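Local coordinates for protein thermospermine synthase (Medicago truncatula, PDB 6BQ6) that probably transfers an aminopropyl group from decarboxylated S-adenosylmethionine to spermidine, yielding thermospermine and methylthioadenosine, at residues H93-L97 and H122-D126. Residues are numbered along the deposited sequence; the frame is centred on the assembly and turned at random.
Sequences HPALL and HKTID
His93 and His122 join ring to ring where helix 84-98 meets the loop leading into strand 127-132, a strand of the Rossmann-like sheet of this aminopropyltransferase. The polar link is one hydrogen bond, His93 ND1 to His122 NE2 at 2.9 Å; either nitrogen could be the donor, and the 146° angle shows a bent bond. The imidazoles meet rim to rim, their planes 30° apart. His93 CG stands anti to its carbonyl carbon (chi1 -60°), which lets the ring reach from the helix flank towards the loop, while its NE2 bonds Glu118 OE1 on helix 114-120. His122 is thus tied to that helix through a chain of two bonds.

The CH-pi and van der Waals contacts centre on Leu96. Its CD2 lies 3.6 Å from the His122 ring centroid, over the face, a CH-pi contact, while Leu96 CB comes within 3.5 Å of His122 CE1. An alanine in place of His122 would probably leave His93 ND1 without its mate across the contact and open a gap against Leu96 CD2.

Beyond the ring, a type I turn from His122 to Ile125 brings the isoleucine back to the same leucine branch, with Ile125 CD1 3.9 Å from Leu96 CD2.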
ATOM      1  N   HIS B  93      -1.886  33.201 -15.388  1.00 17.61           N
ATOM      2  CA  HIS B  93      -1.354  34.557 -15.380  1.00 18.54           C
ATOM      3  C   HIS B  93      -0.320  34.916 -16.409  1.00 19.28           C
ATOM      4  O   HIS B  93      -0.419  36.004 -17.000  1.00 19.88           O
ATOM      5  CB  HIS B  93      -0.963  34.962 -13.973  1.00 18.69           C
ATOM      6  CG  HIS B  93      -2.110  34.916 -13.037  1.00 18.82           C
ATOM      7  ND1 HIS B  93      -3.310  35.521 -13.338  1.00 20.38           N
ATOM      8  CD2 HIS B  93      -2.296  34.314 -11.844  1.00 19.13           C
ATOM      9  CE1 HIS B  93      -4.183  35.279 -12.394  1.00 19.83           C
ATOM     10  NE2 HIS B  93      -3.600  34.550 -11.471  1.00 20.31           N
ATOM     11  N   PRO B  94       0.652  34.029 -16.664  1.00 19.61           N
ATOM     12  CA  PRO B  94       1.655  34.375 -17.671  1.00 20.50           C
ATOM     13  C   PRO B  94       1.020  34.713 -19.029  1.00 20.48           C
ATOM     14  O   PRO B  94       1.401  35.727 -19.654  1.00 21.30           O
ATOM     15  CB  PRO B  94       2.511  33.116 -17.730  1.00 20.05           C
ATOM     16  CG  PRO B  94       2.442  32.565 -16.346  1.00 20.38           C
ATOM     17  CD  PRO B  94       1.004  32.773 -15.944  1.00 20.14           C
ATOM     18  N   ALA B  95       0.080  33.889 -19.496  1.00 19.95           N
ATOM     19  CA  ALA B  95      -0.591  34.199 -20.762  1.00 20.95           C
ATOM     20  C   ALA B  95      -1.238  35.551 -20.763  1.00 20.54           C
ATOM     21  O   ALA B  95      -0.990  36.387 -21.643  1.00 21.47           O
ATOM     22  CB  ALA B  95      -1.597  33.128 -21.117  1.00 20.31           C
ATOM     23  N   LEU B  96      -2.055  35.832 -19.759  1.00 20.77           N
ATOM     24  CA  LEU B  96      -2.817  37.103 -19.793  1.00 21.06           C
ATOM     25  C   LEU B  96      -1.885  38.305 -19.619  1.00 21.15           C
ATOM     26  O   LEU B  96      -2.068  39.362 -20.235  1.00 21.05           O
ATOM     27  CB  LEU B  96      -3.917  37.145 -18.780  1.00 21.35           C
ATOM     28  CG  LEU B  96      -5.254  36.555 -19.268  1.00 21.57           C
ATOM     29  CD1 LEU B  96      -5.187  35.058 -19.530  1.00 20.92           C
ATOM     30  CD2 LEU B  96      -6.353  36.905 -18.294  1.00 21.84           C
ATOM     31  N   LEU B  97      -0.846  38.141 -18.802  1.00 20.40           N
ATOM     32  CA  LEU B  97       0.074  39.227 -18.597  1.00 21.31           C
ATOM     33  C   LEU B  97       0.924  39.573 -19.820  1.00 21.84           C
ATOM     34  O   LEU B  97       1.342  40.702 -19.960  1.00 24.33           O
ATOM     35  CB  LEU B  97       0.987  38.944 -17.379  1.00 20.97           C
ATOM     36  CG  LEU B  97       0.271  38.890 -16.040  1.00 21.12           C
ATOM     37  CD1 LEU B  97       1.144  38.261 -14.975  1.00 20.70           C
ATOM     38  CD2 LEU B  97      -0.178  40.297 -15.604  1.00 22.23           C
ATOM     39  N   HIS B 122      -8.449  39.258 -13.386  1.00 22.33           N
ATOM     40  CA  HIS B 122      -7.969  40.274 -14.290  1.00 22.78           C
ATOM     41  C   HIS B 122      -9.024  41.298 -14.584  1.00 23.75           C
ATOM     42  O   HIS B 122     -10.051  40.981 -15.152  1.00 23.27           O
ATOM     43  CB  HIS B 122      -7.483  39.610 -15.565  1.00 22.68           C
ATOM     44  CG  HIS B 122      -6.159  38.946 -15.398  1.00 21.40           C
ATOM     45  ND1 HIS B 122      -5.006  39.470 -15.933  1.00 21.31           N
ATOM     46  CD2 HIS B 122      -5.810  37.780 -14.797  1.00 21.35           C
ATOM     47  CE1 HIS B 122      -3.987  38.675 -15.645  1.00 22.10           C
ATOM     48  NE2 HIS B 122      -4.448  37.651 -14.949  1.00 20.77           N
ATOM     49  N   LYS B 123      -8.739  42.564 -14.263  1.00 25.81           N
ATOM     50  CA  LYS B 123      -9.732  43.608 -14.536  1.00 26.27           C
ATOM     51  C   LYS B 123     -10.000  43.884 -16.000  1.00 26.28           C
ATOM     52  O   LYS B 123     -11.059  44.430 -16.312  1.00 27.10           O
ATOM     53  CB  LYS B 123      -9.350  44.911 -13.801  1.00 29.09           C
ATOM     54  CG  LYS B 123      -9.500  44.728 -12.326  1.00 30.66           C
ATOM     55  CD  LYS B 123      -8.955  45.913 -11.542  1.00 34.47           C
ATOM     56  CE  LYS B 123      -7.437  45.971 -11.561  1.00 35.69           C
ATOM     57  NZ  LYS B 123      -6.924  46.959 -10.536  1.00 37.69           N
ATOM     58  N   THR B 124      -9.071  43.513 -16.893  1.00 24.63           N
ATOM     59  CA  THR B 124      -9.286  43.688 -18.325  1.00 24.45           C
ATOM     60  C   THR B 124     -10.389  42.790 -18.893  1.00 23.76           C
ATOM     61  O   THR B 124     -10.996  43.076 -19.950  1.00 22.64           O
ATOM     62  CB  THR B 124      -7.964  43.447 -19.114  1.00 24.85           C
ATOM     63  OG1 THR B 124      -7.495  42.111 -18.890  1.00 24.12           O
ATOM     64  CG2 THR B 124      -6.867  44.387 -18.642  1.00 25.87           C
ATOM     65  N   ILE B 125     -10.638  41.670 -18.229  1.00 22.25           N
ATOM     66  CA  ILE B 125     -11.492  40.627 -18.738  1.00 22.08           C
ATOM     67  C   ILE B 125     -12.950  41.055 -18.700  1.00 22.26           C
ATOM     68  O   ILE B 125     -13.457  41.473 -17.658  1.00 21.87           O
ATOM     69  CB  ILE B 125     -11.283  39.290 -17.938  1.00 22.06           C
ATOM     70  CG1 ILE B 125      -9.881  38.702 -18.249  1.00 22.05           C
ATOM     71  CG2 ILE B 125     -12.384  38.276 -18.176  1.00 22.26           C
ATOM     72  CD1 ILE B 125      -9.760  38.122 -19.625  1.00 22.08           C
ATOM     73  N   ASP B 126     -13.606  40.882 -19.835  1.00 22.80           N
ATOM     74  CA  ASP B 126     -15.058  41.090 -20.006  1.00 24.26           C
ATOM     75  C   ASP B 126     -15.865  39.782 -20.136  1.00 25.06           C
ATOM     76  O   ASP B 126     -17.051  39.744 -19.768  1.00 24.41           O
ATOM     77  CB  ASP B 126     -15.290  41.949 -21.254  1.00 24.88           C
ATOM     78  CG  ASP B 126     -14.767  43.370 -21.110  1.00 27.00           C
ATOM     79  OD1 ASP B 126     -14.678  43.916 -19.961  1.00 29.40           O
ATOM     80  OD2 ASP B 126     -14.495  43.996 -22.157  1.00 29.51           O
TER